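Luciferase-like enzymeAMP-CoA-ligase (Zophobas atratus, PDB 4W8O) probably activates carboxylic acids as acyl-adenylates for transfer to coenzyme A, in the manner of ANL adenylate-forming enzymes. Local coordinates at residues 353-358 and 380-385; 180-185 and 194-199; 220-225 and 245-250; 54-59 and 90-95. One frame throughout, in Å; residues are numbered along the deposited sequence.

Contact 1 of 4, residues 353-358 and 380-385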
loop_
_atom_site.group_PDB
_atom_site.type_symbol
_atom_site.label_atom_id
_atom_site.label_comp_id
_atom_site.label_asym_id
_atom_site.label_seq_id
_atom_site.Cartn_x
_atom_site.Cartn_y
_atom_site.Cartn_z
ATOM N N SER A 353 -8.822 5.939 12.663
ATOM C CA SER A 353 -7.599 6.643 12.289
ATOM C C SER A 353 -7.815 8.168 12.228
ATOM O O SER A 353 -8.957 8.631 12.148
ATOM C CB SER A 353 -7.074 6.105 10.950
ATOM O OG SER A 353 -8.127 5.984 10.016
ATOM N N PRO A 354 -6.717 8.950 12.269
ATOM C CA PRO A 354 -6.866 10.415 12.265
ATOM C C PRO A 354 -7.640 10.926 11.056
ATOM O O PRO A 354 -7.561 10.336 9.972
ATOM C CB PRO A 354 -5.418 10.933 12.234
ATOM C CG PRO A 354 -4.584 9.805 12.718
ATOM C CD PRO A 354 -5.302 8.537 12.354
ATOM N N ARG A 355 -8.404 11.996 11.272
ATOM C CA ARG A 355 -9.160 12.675 10.223
ATOM C C ARG A 355 -10.093 11.744 9.451
ATOM O O ARG A 355 -10.364 11.967 8.274
ATOM C CB ARG A 355 -8.203 13.425 9.281
ATOM C CG ARG A 355 -7.755 14.768 9.848
ATOM C CD ARG A 355 -6.847 15.530 8.898
ATOM N NE ARG A 355 -7.498 15.859 7.643
ATOM C CZ ARG A 355 -8.183 16.972 7.395
ATOM N NH1 ARG A 355 -8.342 17.913 8.322
ATOM N NH2 ARG A 355 -8.721 17.139 6.194
ATOM N N THR A 356 -10.596 10.716 10.135
ATOM C CA THR A 356 -11.498 9.731 9.560
ATOM C C THR A 356 -12.791 9.684 10.378
ATOM O O THR A 356 -12.758 9.793 11.613
ATOM C CB THR A 356 -10.847 8.335 9.564
ATOM O OG1 THR A 356 -9.651 8.361 8.772
ATOM C CG2 THR A 356 -11.793 7.271 9.022
ATOM N N LEU A 357 -13.925 9.536 9.687
ATOM C CA LEU A 357 -15.211 9.281 10.341
ATOM C C LEU A 357 -15.626 7.823 10.122
ATOM O O LEU A 357 -15.476 7.293 9.019
ATOM C CB LEU A 357 -16.296 10.202 9.782
ATOM C CG LEU A 357 -16.049 11.710 9.830
ATOM C CD1 LEU A 357 -17.140 12.424 9.048
ATOM C CD2 LEU A 357 -15.981 12.224 11.256
ATOM N N LEU A 358 -16.155 7.187 11.169
ATOM C CA LEU A 358 -16.657 5.810 11.073
ATOM C C LEU A 358 -18.004 5.676 11.770
ATOM O O LEU A 358 -18.165 6.101 12.920
ATOM C CB LEU A 358 -15.650 4.825 11.679
ATOM C CG LEU A 358 -15.966 3.338 11.475
ATOM C CD1 LEU A 358 -14.681 2.542 11.381
ATOM C CD2 LEU A 358 -16.858 2.765 12.573
ATOM N N LYS A 380 -15.720 7.653 6.073
ATOM C CA LYS A 380 -15.583 8.858 5.255
ATOM C C LYS A 380 -14.343 9.650 5.634
ATOM O O LYS A 380 -14.103 9.902 6.803
ATOM C CB LYS A 380 -16.818 9.751 5.402
ATOM C CG LYS A 380 -16.847 10.927 4.435
ATOM C CD LYS A 380 -18.159 11.683 4.539
ATOM C CE LYS A 380 -18.205 12.886 3.610
ATOM N NZ LYS A 380 -19.534 13.568 3.679
ATOM N N SER A 381 -13.561 10.022 4.624
ATOM C CA SER A 381 -12.349 10.813 4.803
ATOM C C SER A 381 -11.842 11.304 3.457
ATOM O O SER A 381 -12.323 10.882 2.400
ATOM C CB SER A 381 -11.243 9.982 5.460
ATOM O OG SER A 381 -10.560 9.169 4.516
ATOM N N ASP A 382 -10.829 12.162 3.511
ATOM C CA ASP A 382 -10.200 12.699 2.313
ATOM C C ASP A 382 -9.290 11.684 1.625
ATOM O O ASP A 382 -8.759 11.982 0.562
ATOM C CB ASP A 382 -9.381 13.950 2.652
ATOM C CG ASP A 382 -10.241 15.144 3.006
ATOM O OD1 ASP A 382 -11.488 15.094 2.847
ATOM O OD2 ASP A 382 -9.646 16.151 3.437
ATOM N N ALA A 383 -9.114 10.500 2.228
ATOM C CA ALA A 383 -8.320 9.408 1.649
ATOM C C ALA A 383 -9.156 8.485 0.767
ATOM O O ALA A 383 -8.651 7.505 0.236
ATOM C CB ALA A 383 -7.669 8.590 2.758
ATOM N N MET A 384 -10.431 8.800 0.623
ATOM C CA MET A 384 -11.366 7.973 -0.123
ATOM C C MET A 384 -11.074 8.021 -1.624
ATOM O O MET A 384 -10.720 9.073 -2.166
ATOM C CB MET A 384 -12.781 8.503 0.119
ATOM C CG MET A 384 -13.851 7.444 0.288
ATOM S SD MET A 384 -15.167 8.053 1.373
ATOM C CE MET A 384 -15.517 9.659 0.646
ATOM N N MET A 385 -11.244 6.878 -2.283
ATOM C CA MET A 385 -11.179 6.794 -3.748
ATOM C C MET A 385 -12.135 7.782 -4.403
ATOM O O MET A 385 -13.207 8.075 -3.857
ATOM C CB MET A 385 -11.519 5.383 -4.229
ATOM C CG MET A 385 -12.939 4.918 -3.939
ATOM S SD MET A 385 -13.344 3.373 -4.784
ATOM C CE MET A 385 -15.055 3.194 -4.288
HETATM O O HOH W 1 -10.297 13.526 6.059
HETATM O O HOH W 2 -9.115 7.866 6.206
#
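L357 and K380 form the hydrogen-bonded antiparallel pair at which strands 357-362 and 367-380 part, within the antiparallel five-strand sheet. L357 N reaches K380 O at 2.9 Å, almost straight (170°) and in the carbonyl plane; the return bond, K380 N to L357 O at 3.0 Å, is more bent. Beyond this pair the chains separate, and waters fill in. One donates to R355 O and accepts from D382 N; the second lies between T356 OG1 (2.7 Å) and S381 OG (2.6 Å). S381 OG also takes the backbone N of A383 at 3.0 Å in an ST turn, its chi1 of 82° swinging the hydroxyl between backbone N and carbonyl. Farther along, R355 NH2 meets D382 OD2 edge-on at 3.1 Å, a salt bridge whose hydrogen bond is weak; the guanidinium and carboxylate planes are turned 58° apart, and a single N-O pair makes the contact. The other arm of R355 goes to E10, F11 makes a cation-pi contact with the guanidinium, and K380 NZ reaches the carbonyl of D400. The junction is therefore mostly polar and partly hydrated, with the charged pair probably contributing modestly beside the two backbone bonds.

Contact 2 of 4, residues 180-185 and 194-199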
loop_
_atom_site.group_PDB
_atom_site.type_symbol
_atom_site.label_atom_id
_atom_site.label_comp_id
_atom_site.label_asym_id
_atom_site.label_seq_id
_atom_site.Cartn_x
_atom_site.Cartn_y
_atom_site.Cartn_z
ATOM N N ALA A 180 -3.875 9.334 -9.753
ATOM C CA ALA A 180 -2.442 9.102 -9.622
ATOM C C ALA A 180 -2.102 7.614 -9.545
ATOM O O ALA A 180 -1.154 7.162 -10.181
ATOM C CB ALA A 180 -1.916 9.813 -8.384
ATOM N N VAL A 181 -2.883 6.866 -8.766
ATOM C CA VAL A 181 -2.644 5.445 -8.498
ATOM C C VAL A 181 -3.972 4.686 -8.597
ATOM O O VAL A 181 -5.018 5.209 -8.173
ATOM C CB VAL A 181 -2.080 5.225 -7.071
ATOM C CG1 VAL A 181 -1.736 3.766 -6.836
ATOM C CG2 VAL A 181 -0.856 6.087 -6.814
ATOM N N MET A 182 -3.924 3.457 -9.123
ATOM C CA MET A 182 -5.103 2.586 -9.183
ATOM C C MET A 182 -4.877 1.251 -8.463
ATOM O O MET A 182 -3.752 0.770 -8.376
ATOM C CB MET A 182 -5.541 2.335 -10.632
ATOM C CG MET A 182 -6.082 3.571 -11.338
ATOM S SD MET A 182 -6.755 3.299 -12.990
ATOM C CE MET A 182 -5.264 2.914 -13.890
ATOM N N PHE A 183 -5.962 0.702 -7.913
ATOM C CA PHE A 183 -5.996 -0.645 -7.344
ATOM C C PHE A 183 -7.246 -1.337 -7.891
ATOM O O PHE A 183 -7.993 -0.756 -8.688
ATOM C CB PHE A 183 -6.011 -0.607 -5.809
ATOM C CG PHE A 183 -4.785 0.027 -5.210
ATOM C CD1 PHE A 183 -3.635 -0.709 -5.010
ATOM C CD2 PHE A 183 -4.782 1.374 -4.859
ATOM C CE1 PHE A 183 -2.494 -0.126 -4.470
ATOM C CE2 PHE A 183 -3.647 1.964 -4.331
ATOM C CZ PHE A 183 -2.500 1.210 -4.131
ATOM N N PHE A 184 -7.466 -2.581 -7.494
ATOM C CA PHE A 184 -8.578 -3.352 -8.023
ATOM C C PHE A 184 -9.516 -3.821 -6.927
ATOM O O PHE A 184 -9.073 -4.338 -5.907
ATOM C CB PHE A 184 -8.042 -4.529 -8.817
ATOM C CG PHE A 184 -7.235 -4.112 -10.007
ATOM C CD1 PHE A 184 -7.858 -3.597 -11.128
ATOM C CD2 PHE A 184 -5.853 -4.205 -9.995
ATOM C CE1 PHE A 184 -7.120 -3.204 -12.232
ATOM C CE2 PHE A 184 -5.108 -3.809 -11.092
ATOM C CZ PHE A 184 -5.742 -3.316 -12.216
ATOM N N SER A 185 -10.811 -3.619 -7.154
ATOM C CA SER A 185 -11.837 -3.957 -6.194
ATOM C C SER A 185 -11.933 -5.458 -6.025
ATOM O O SER A 185 -11.490 -6.212 -6.885
ATOM C CB SER A 185 -13.196 -3.394 -6.629
ATOM O OG SER A 185 -13.703 -4.075 -7.765
ATOM N N ALA A 194 -11.453 -1.024 -11.417
ATOM C CA ALA A 194 -10.248 -0.257 -11.163
ATOM C C ALA A 194 -10.563 0.909 -10.229
ATOM O O ALA A 194 -11.155 1.905 -10.632
ATOM C CB ALA A 194 -9.631 0.238 -12.460
ATOM N N ILE A 195 -10.170 0.738 -8.972
ATOM C CA ILE A 195 -10.255 1.779 -7.959
ATOM C C ILE A 195 -9.277 2.912 -8.290
ATOM O O ILE A 195 -8.081 2.681 -8.463
ATOM C CB ILE A 195 -9.861 1.207 -6.586
ATOM C CG1 ILE A 195 -10.880 0.167 -6.119
ATOM C CG2 ILE A 195 -9.718 2.328 -5.560
ATOM C CD1 ILE A 195 -10.332 -0.793 -5.079
ATOM N N CYS A 196 -9.785 4.132 -8.383
ATOM C CA CYS A 196 -8.936 5.294 -8.679
ATOM C C CYS A 196 -8.679 6.131 -7.442
ATOM O O CYS A 196 -9.632 6.596 -6.802
ATOM C CB CYS A 196 -9.601 6.175 -9.736
ATOM S SG CYS A 196 -9.709 5.364 -11.344
ATOM N N HIS A 197 -7.402 6.317 -7.101
ATOM C CA HIS A 197 -7.012 7.350 -6.146
ATOM C C HIS A 197 -6.389 8.526 -6.872
ATOM O O HIS A 197 -5.576 8.351 -7.792
ATOM C CB HIS A 197 -6.052 6.809 -5.091
ATOM C CG HIS A 197 -6.738 6.016 -4.032
ATOM N ND1 HIS A 197 -7.535 6.600 -3.072
ATOM C CD2 HIS A 197 -6.791 4.683 -3.807
ATOM C CE1 HIS A 197 -8.034 5.662 -2.289
ATOM N NE2 HIS A 197 -7.600 4.490 -2.714
ATOM N N SER A 198 -6.775 9.726 -6.444
ATOM C CA SER A 198 -6.199 10.949 -6.956
ATOM C C SER A 198 -4.870 11.188 -6.270
ATOM O O SER A 198 -4.511 10.492 -5.328
ATOM C CB SER A 198 -7.137 12.134 -6.703
ATOM O OG SER A 198 -7.324 12.352 -5.319
ATOM N N HIS A 199 -4.140 12.184 -6.745
ATOM C CA HIS A 199 -2.918 12.584 -6.076
ATOM C C HIS A 199 -3.268 12.928 -4.633
ATOM O O HIS A 199 -2.617 12.470 -3.702
ATOM C CB HIS A 199 -2.264 13.776 -6.781
ATOM C CG HIS A 199 -1.975 13.522 -8.225
ATOM N ND1 HIS A 199 -0.851 12.858 -8.654
ATOM C CD2 HIS A 199 -2.694 13.797 -9.337
ATOM C CE1 HIS A 199 -0.874 12.751 -9.967
ATOM N NE2 HIS A 199 -1.981 13.316 -10.407
#
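F183 N and I195 O, joined at 3.0 Å, belong to the antiparallel hairpin of strands 179-184 and 194-198, whose intervening turn carries the Ser/Thr/Gly-rich sequence that in ANL enzymes binds phosphate, and probably does so here. One tight end is a classic beta bulge: H197 O accepts both A180 N (2.8 Å, in the carbonyl plane) and V181 N (3.2 Å, tilted from it), while H197 N returns to V181 O at 2.8 Å. Here the A180 methyl sits over one face of the H199 ring, 3.6 Å from its centroid and shifted toward the rim at ND1, a CH-pi contact. H199 ND1 is itself bonded to F20 N, which helps fix the ring's rotation. I195 is also closely packed, its CD1 3.5 Å from S185 N. On the same face the rings of F183 and H197 meet edge by edge, CD2 to CD2 at 4.0 Å, beneath helix 199-211. Across the sheet M182 SD packs 4.0 Å from C196 SG; the looser side is at partly exposed F184, which touches A194 only obliquely and leans on helix 106-116. An alanine in place of H199 would probably uncover the A180 methyl and leave F20 N without its acceptor. Both H197 nitrogens are engaged, with S201 and S325 O, so the buried imidazole is held at both ends among mainly apolar neighbours, F183 and I195.

Contact 3 of 4, residues 220-225 and 245-250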
loop_
_atom_site.group_PDB
_atom_site.type_symbol
_atom_site.label_atom_id
_atom_site.label_comp_id
_atom_site.label_asym_id
_atom_site.label_seq_id
_atom_site.Cartn_x
_atom_site.Cartn_y
_atom_site.Cartn_z
ATOM N N LEU A 220 10.171 -3.699 7.292
ATOM C CA LEU A 220 10.236 -4.860 6.404
ATOM C C LEU A 220 8.829 -5.238 5.955
ATOM O O LEU A 220 7.883 -5.183 6.744
ATOM C CB LEU A 220 10.888 -6.053 7.119
ATOM C CG LEU A 220 10.926 -7.420 6.419
ATOM C CD1 LEU A 220 11.654 -7.358 5.085
ATOM C CD2 LEU A 220 11.589 -8.456 7.316
ATOM N N HIS A 221 8.685 -5.613 4.687
ATOM C CA HIS A 221 7.439 -6.209 4.234
ATOM C C HIS A 221 7.689 -7.201 3.115
ATOM O O HIS A 221 8.763 -7.232 2.518
ATOM C CB HIS A 221 6.462 -5.126 3.788
ATOM C CG HIS A 221 6.813 -4.512 2.476
ATOM N ND1 HIS A 221 6.103 -4.767 1.324
ATOM C CD2 HIS A 221 7.819 -3.681 2.125
ATOM C CE1 HIS A 221 6.650 -4.105 0.320
ATOM N NE2 HIS A 221 7.694 -3.443 0.780
ATOM N N PHE A 222 6.678 -8.011 2.845
ATOM C CA PHE A 222 6.761 -9.060 1.835
ATOM C C PHE A 222 5.787 -8.849 0.687
ATOM O O PHE A 222 5.989 -9.404 -0.389
ATOM C CB PHE A 222 6.488 -10.417 2.491
ATOM C CG PHE A 222 7.399 -10.712 3.653
ATOM C CD1 PHE A 222 8.670 -11.222 3.442
ATOM C CD2 PHE A 222 6.995 -10.457 4.950
ATOM C CE1 PHE A 222 9.520 -11.475 4.503
ATOM C CE2 PHE A 222 7.843 -10.709 6.019
ATOM C CZ PHE A 222 9.107 -11.216 5.792
ATOM N N THR A 223 4.727 -8.079 0.922
ATOM C CA THR A 223 3.682 -7.859 -0.072
ATOM C C THR A 223 4.220 -7.115 -1.276
ATOM O O THR A 223 5.029 -6.204 -1.143
ATOM C CB THR A 223 2.511 -7.014 0.488
ATOM O OG1 THR A 223 3.027 -5.901 1.238
ATOM C CG2 THR A 223 1.603 -7.865 1.375
ATOM N N THR A 224 3.731 -7.493 -2.449
ATOM C CA THR A 224 4.079 -6.830 -3.699
ATOM C C THR A 224 3.291 -5.537 -3.827
ATOM O O THR A 224 2.387 -5.273 -3.025
ATOM C CB THR A 224 3.758 -7.727 -4.902
ATOM O OG1 THR A 224 2.365 -8.058 -4.887
ATOM C CG2 THR A 224 4.592 -9.006 -4.854
ATOM N N MET A 225 3.626 -4.747 -4.847
ATOM C CA MET A 225 3.016 -3.426 -5.055
ATOM C C MET A 225 1.596 -3.513 -5.608
ATOM O O MET A 225 0.898 -2.512 -5.708
ATOM C CB MET A 225 3.899 -2.566 -5.966
ATOM C CG MET A 225 5.263 -2.224 -5.374
ATOM S SD MET A 225 5.149 -1.205 -3.890
ATOM C CE MET A 225 6.815 -1.371 -3.245
ATOM N N VAL A 245 12.457 -2.121 3.664
ATOM C CA VAL A 245 13.120 -3.407 3.446
ATOM C C VAL A 245 12.123 -4.429 2.890
ATOM O O VAL A 245 10.980 -4.499 3.329
ATOM C CB VAL A 245 13.764 -3.931 4.745
ATOM C CG1 VAL A 245 14.687 -5.112 4.455
ATOM C CG2 VAL A 245 14.531 -2.809 5.446
ATOM N N PHE A 246 12.551 -5.199 1.900
ATOM C CA PHE A 246 11.699 -6.235 1.336
ATOM C C PHE A 246 12.434 -7.566 1.225
ATOM O O PHE A 246 13.663 -7.619 1.198
ATOM C CB PHE A 246 11.133 -5.806 -0.032
ATOM C CG PHE A 246 12.186 -5.494 -1.058
ATOM C CD1 PHE A 246 12.716 -6.498 -1.853
ATOM C CD2 PHE A 246 12.651 -4.196 -1.224
ATOM C CE1 PHE A 246 13.692 -6.216 -2.793
ATOM C CE2 PHE A 246 13.625 -3.906 -2.163
ATOM C CZ PHE A 246 14.151 -4.921 -2.945
ATOM N N ALA A 247 11.651 -8.635 1.186
ATOM C CA ALA A 247 12.144 -9.971 0.925
ATOM C C ALA A 247 11.051 -10.725 0.168
ATOM O O ALA A 247 9.852 -10.456 0.337
ATOM C CB ALA A 247 12.501 -10.669 2.224
ATOM N N ARG A 248 11.472 -11.660 -0.674
ATOM C CA ARG A 248 10.559 -12.333 -1.578
ATOM C C ARG A 248 9.571 -13.220 -0.835
ATOM O O ARG A 248 8.386 -13.224 -1.143
ATOM C CB ARG A 248 11.331 -13.177 -2.592
ATOM C CG ARG A 248 10.607 -13.279 -3.916
ATOM C CD ARG A 248 10.903 -12.062 -4.782
ATOM N NE ARG A 248 12.180 -12.202 -5.489
ATOM C CZ ARG A 248 12.370 -12.983 -6.552
ATOM N NH1 ARG A 248 13.569 -13.045 -7.120
ATOM N NH2 ARG A 248 11.370 -13.708 -7.048
ATOM N N SER A 249 10.071 -13.961 0.144
ATOM C CA SER A 249 9.271 -14.939 0.864
ATOM C C SER A 249 9.476 -14.803 2.348
ATOM O O SER A 249 10.579 -14.550 2.817
ATOM C CB SER A 249 9.667 -16.356 0.455
ATOM O OG SER A 249 9.392 -16.572 -0.907
ATOM N N MET A 250 8.403 -15.006 3.088
ATOM C CA MET A 250 8.450 -14.950 4.522
ATOM C C MET A 250 8.906 -16.309 5.041
ATOM O O MET A 250 8.299 -17.329 4.736
ATOM C CB MET A 250 7.067 -14.597 5.049
ATOM C CG MET A 250 7.055 -14.130 6.484
ATOM S SD MET A 250 7.301 -15.486 7.635
ATOM C CE MET A 250 7.376 -14.556 9.155
HETATM O O HOH W 3 8.490 -8.949 -1.447
HETATM O O HOH W 4 5.630 -11.565 -1.957
#
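H221 N donates to V245 O at 2.9 Å (153°), tilted from the carbonyl plane, and the same oxygen receives a CA-H contact from L220 CA at 3.2 Å. The next link is looser: A247 N reaches H221 O at 3.5 Å, a weak bond, as the two strands run out into loops. Water takes over from there. F222 O accepts from two waters, one 2.8 Å away that also donates to A247 O, the other continuing only weakly to R248 O, so this carbonyl is doubly satisfied without a direct partner across the gap. The H221 imidazole is gripped at both nitrogens. A chi1 of 74° sets the ring between backbone N and carbonyl, where ND1 lies 3.3 Å from T223 OG1, with either as donor, and NE2 is bonded to R244. T223 OG1 is shared in turn with T229. Mostly apolar packing closes the other flank: M250 CG rides over one face of the F222 ring, 3.8 Å from its centroid, and L220 CD1 touches V245 CG1. M250 SD lies farther out, oblique to the F222 ring at 5.5 Å from its centroid, a long Met-aromatic contact. A polar atom is here too, A247 O meeting the edge of the ring at F222 CD1, 3.4 Å away. Such a parallel pairing of strands 218-221 and 243-246, bridged by helix 228-239, is typical of the beta-alpha-beta crossover.

Contact 4 of 4, residues 54-59 and 90-95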
loop_
_atom_site.group_PDB
_atom_site.type_symbol
_atom_site.label_atom_id
_atom_site.label_comp_id
_atom_site.label_asym_id
_atom_site.label_seq_id
_atom_site.Cartn_x
_atom_site.Cartn_y
_atom_site.Cartn_z
ATOM N N ARG A 54 18.180 7.642 -10.974
ATOM C CA ARG A 54 17.725 6.603 -11.890
ATOM C C ARG A 54 16.293 6.864 -12.356
ATOM O O ARG A 54 16.003 6.735 -13.542
ATOM C CB ARG A 54 17.859 5.218 -11.261
ATOM C CG ARG A 54 19.302 4.833 -10.942
ATOM C CD ARG A 54 19.494 3.322 -10.910
ATOM N NE ARG A 54 18.704 2.683 -9.855
ATOM C CZ ARG A 54 18.155 1.467 -9.924
ATOM N NH1 ARG A 54 18.268 0.718 -11.015
ATOM N NH2 ARG A 54 17.460 0.997 -8.890
ATOM N N SER A 55 15.419 7.266 -11.435
ATOM C CA SER A 55 14.033 7.559 -11.779
ATOM C C SER A 55 13.920 8.780 -12.702
ATOM O O SER A 55 13.070 8.802 -13.585
ATOM C CB SER A 55 13.185 7.764 -10.514
ATOM O OG SER A 55 13.668 8.843 -9.732
ATOM N N THR A 56 14.763 9.789 -12.490
ATOM C CA THR A 56 14.775 10.972 -13.361
ATOM C C THR A 56 15.128 10.556 -14.794
ATOM O O THR A 56 14.475 10.980 -15.750
ATOM C CB THR A 56 15.743 12.049 -12.836
ATOM O OG1 THR A 56 15.296 12.511 -11.551
ATOM C CG2 THR A 56 15.830 13.236 -13.797
ATOM N N ARG A 57 16.124 9.684 -14.929
ATOM C CA ARG A 57 16.546 9.194 -16.239
ATOM C C ARG A 57 15.470 8.361 -16.916
ATOM O O ARG A 57 15.222 8.527 -18.110
ATOM C CB ARG A 57 17.840 8.389 -16.120
ATOM C CG ARG A 57 19.054 9.250 -15.849
ATOM C CD ARG A 57 20.256 8.397 -15.520
ATOM N NE ARG A 57 21.409 9.200 -15.143
ATOM C CZ ARG A 57 22.573 8.692 -14.757
ATOM N NH1 ARG A 57 22.746 7.378 -14.681
ATOM N NH2 ARG A 57 23.571 9.503 -14.437
ATOM N N VAL A 58 14.818 7.483 -16.154
ATOM C CA VAL A 58 13.694 6.720 -16.685
ATOM C C VAL A 58 12.574 7.651 -17.151
ATOM O O VAL A 58 12.013 7.442 -18.226
ATOM C CB VAL A 58 13.162 5.692 -15.664
ATOM C CG1 VAL A 58 11.887 5.035 -16.166
ATOM C CG2 VAL A 58 14.209 4.621 -15.388
ATOM N N ALA A 59 12.262 8.672 -16.350
ATOM C CA ALA A 59 11.207 9.639 -16.683
ATOM C C ALA A 59 11.484 10.382 -17.987
ATOM O O ALA A 59 10.594 10.522 -18.834
ATOM C CB ALA A 59 11.022 10.643 -15.552
ATOM N N SER A 90 7.239 7.338 -13.720
ATOM C CA SER A 90 5.931 7.567 -14.332
ATOM C C SER A 90 5.117 8.589 -13.537
ATOM O O SER A 90 4.442 9.450 -14.114
ATOM C CB SER A 90 5.160 6.249 -14.434
ATOM O OG SER A 90 5.776 5.372 -15.357
ATOM N N SER A 91 5.191 8.493 -12.211
ATOM C CA SER A 91 4.537 9.457 -11.335
ATOM C C SER A 91 5.082 10.876 -11.503
ATOM O O SER A 91 4.323 11.827 -11.386
ATOM C CB SER A 91 4.640 9.014 -9.877
ATOM O OG SER A 91 3.881 7.834 -9.680
ATOM N N TYR A 92 6.378 11.021 -11.783
ATOM C CA TYR A 92 6.961 12.348 -12.070
ATOM C C TYR A 92 6.255 13.019 -13.244
ATOM O O TYR A 92 6.112 14.240 -13.275
ATOM C CB TYR A 92 8.457 12.277 -12.412
ATOM C CG TYR A 92 9.407 11.850 -11.311
ATOM C CD1 TYR A 92 9.059 11.935 -9.962
ATOM C CD2 TYR A 92 10.697 11.414 -11.627
ATOM C CE1 TYR A 92 9.949 11.561 -8.967
ATOM C CE2 TYR A 92 11.597 11.038 -10.640
ATOM C CZ TYR A 92 11.220 11.108 -9.311
ATOM O OH TYR A 92 12.100 10.739 -8.321
ATOM N N LEU A 93 5.823 12.215 -14.209
ATOM C CA LEU A 93 5.128 12.721 -15.394
ATOM C C LEU A 93 3.622 12.854 -15.200
ATOM O O LEU A 93 2.909 13.264 -16.120
ATOM C CB LEU A 93 5.417 11.813 -16.586
ATOM C CG LEU A 93 6.901 11.624 -16.891
ATOM C CD1 LEU A 93 7.069 10.702 -18.083
ATOM C CD2 LEU A 93 7.585 12.965 -17.146
ATOM N N GLY A 94 3.136 12.525 -14.003
ATOM C CA GLY A 94 1.716 12.591 -13.703
ATOM C C GLY A 94 0.897 11.456 -14.308
ATOM O O GLY A 94 -0.333 11.508 -14.287
ATOM N N ALA A 95 1.561 10.435 -14.850
ATOM C CA ALA A 95 0.858 9.286 -15.424
ATOM C C ALA A 95 0.239 8.427 -14.305
ATOM O O ALA A 95 0.678 8.472 -13.145
ATOM C CB ALA A 95 1.797 8.454 -16.292
#
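Y92 reaches from the end of helix 85-92 to S55 on helix 48-64, making this a buried helix-to-helix contact with a single hydrogen bond across it. Y92 OH donates to S55 OG at 2.8 Å; S55 OG is in turn bonded back to the carbonyls of V51 and K52 in its own helix. The ring presents an edge to helix 48-64: S55 CB lies 3.6 Å from Y92 CE2, T56 N is in the ring plane at that same edge, and A59 CB stands 4.0 Å from Y92 CD2. With CG anti to the carbonyl carbon (chi1 -67°) the ring projects across the gap, and a chi2 of -21° turns its edge rather than its face to the helix. F25, from helix 20-30, meets the ring edge-to-face. Helix 85-92 terminates here in a Schellman motif: G94, with positive phi, lets A95 N bond S90 O at 3.1 Å and G94 N bond S91 O at 3.0 Å, and the chain then turns off toward strand 96-99. A phenylalanine in place of Y92 would probably keep the edge contact with A59 but leave S55 OG without its donor, in a buried position. Just before the turn, L93 adds a second touch: its CG lies 4.4 Å from A59 CB, and its CD1 approaches the backbone oxygen of A59 at 3.6 Å. L62 and Q63, on the next turn of helix 48-64, also pack against L93.

Contacts 1 and 2 adjoin: their centres are 16 Å apart, yet M385 CB packs on I195 CG2 at 3.8 Å and A383 O lies 3.2 Å from H197 CE1. This junction borders the pocket occupied by the bound polyether, probably a crystallisation molecule: the I195 side chain is about 5 Å from it, and H197 and M385 bond the pocket residues S325 and E326. Contact 3 approaches it through T223 to T229 and L220 to F268. Centres of contacts 3 and 4 lie 22 and 18 Å from that of contact 2, nearest atoms about 4 Å without touching; contact 4 is linked through strand 96-99, which follows A95 and pairs with A180 and M182 at V97.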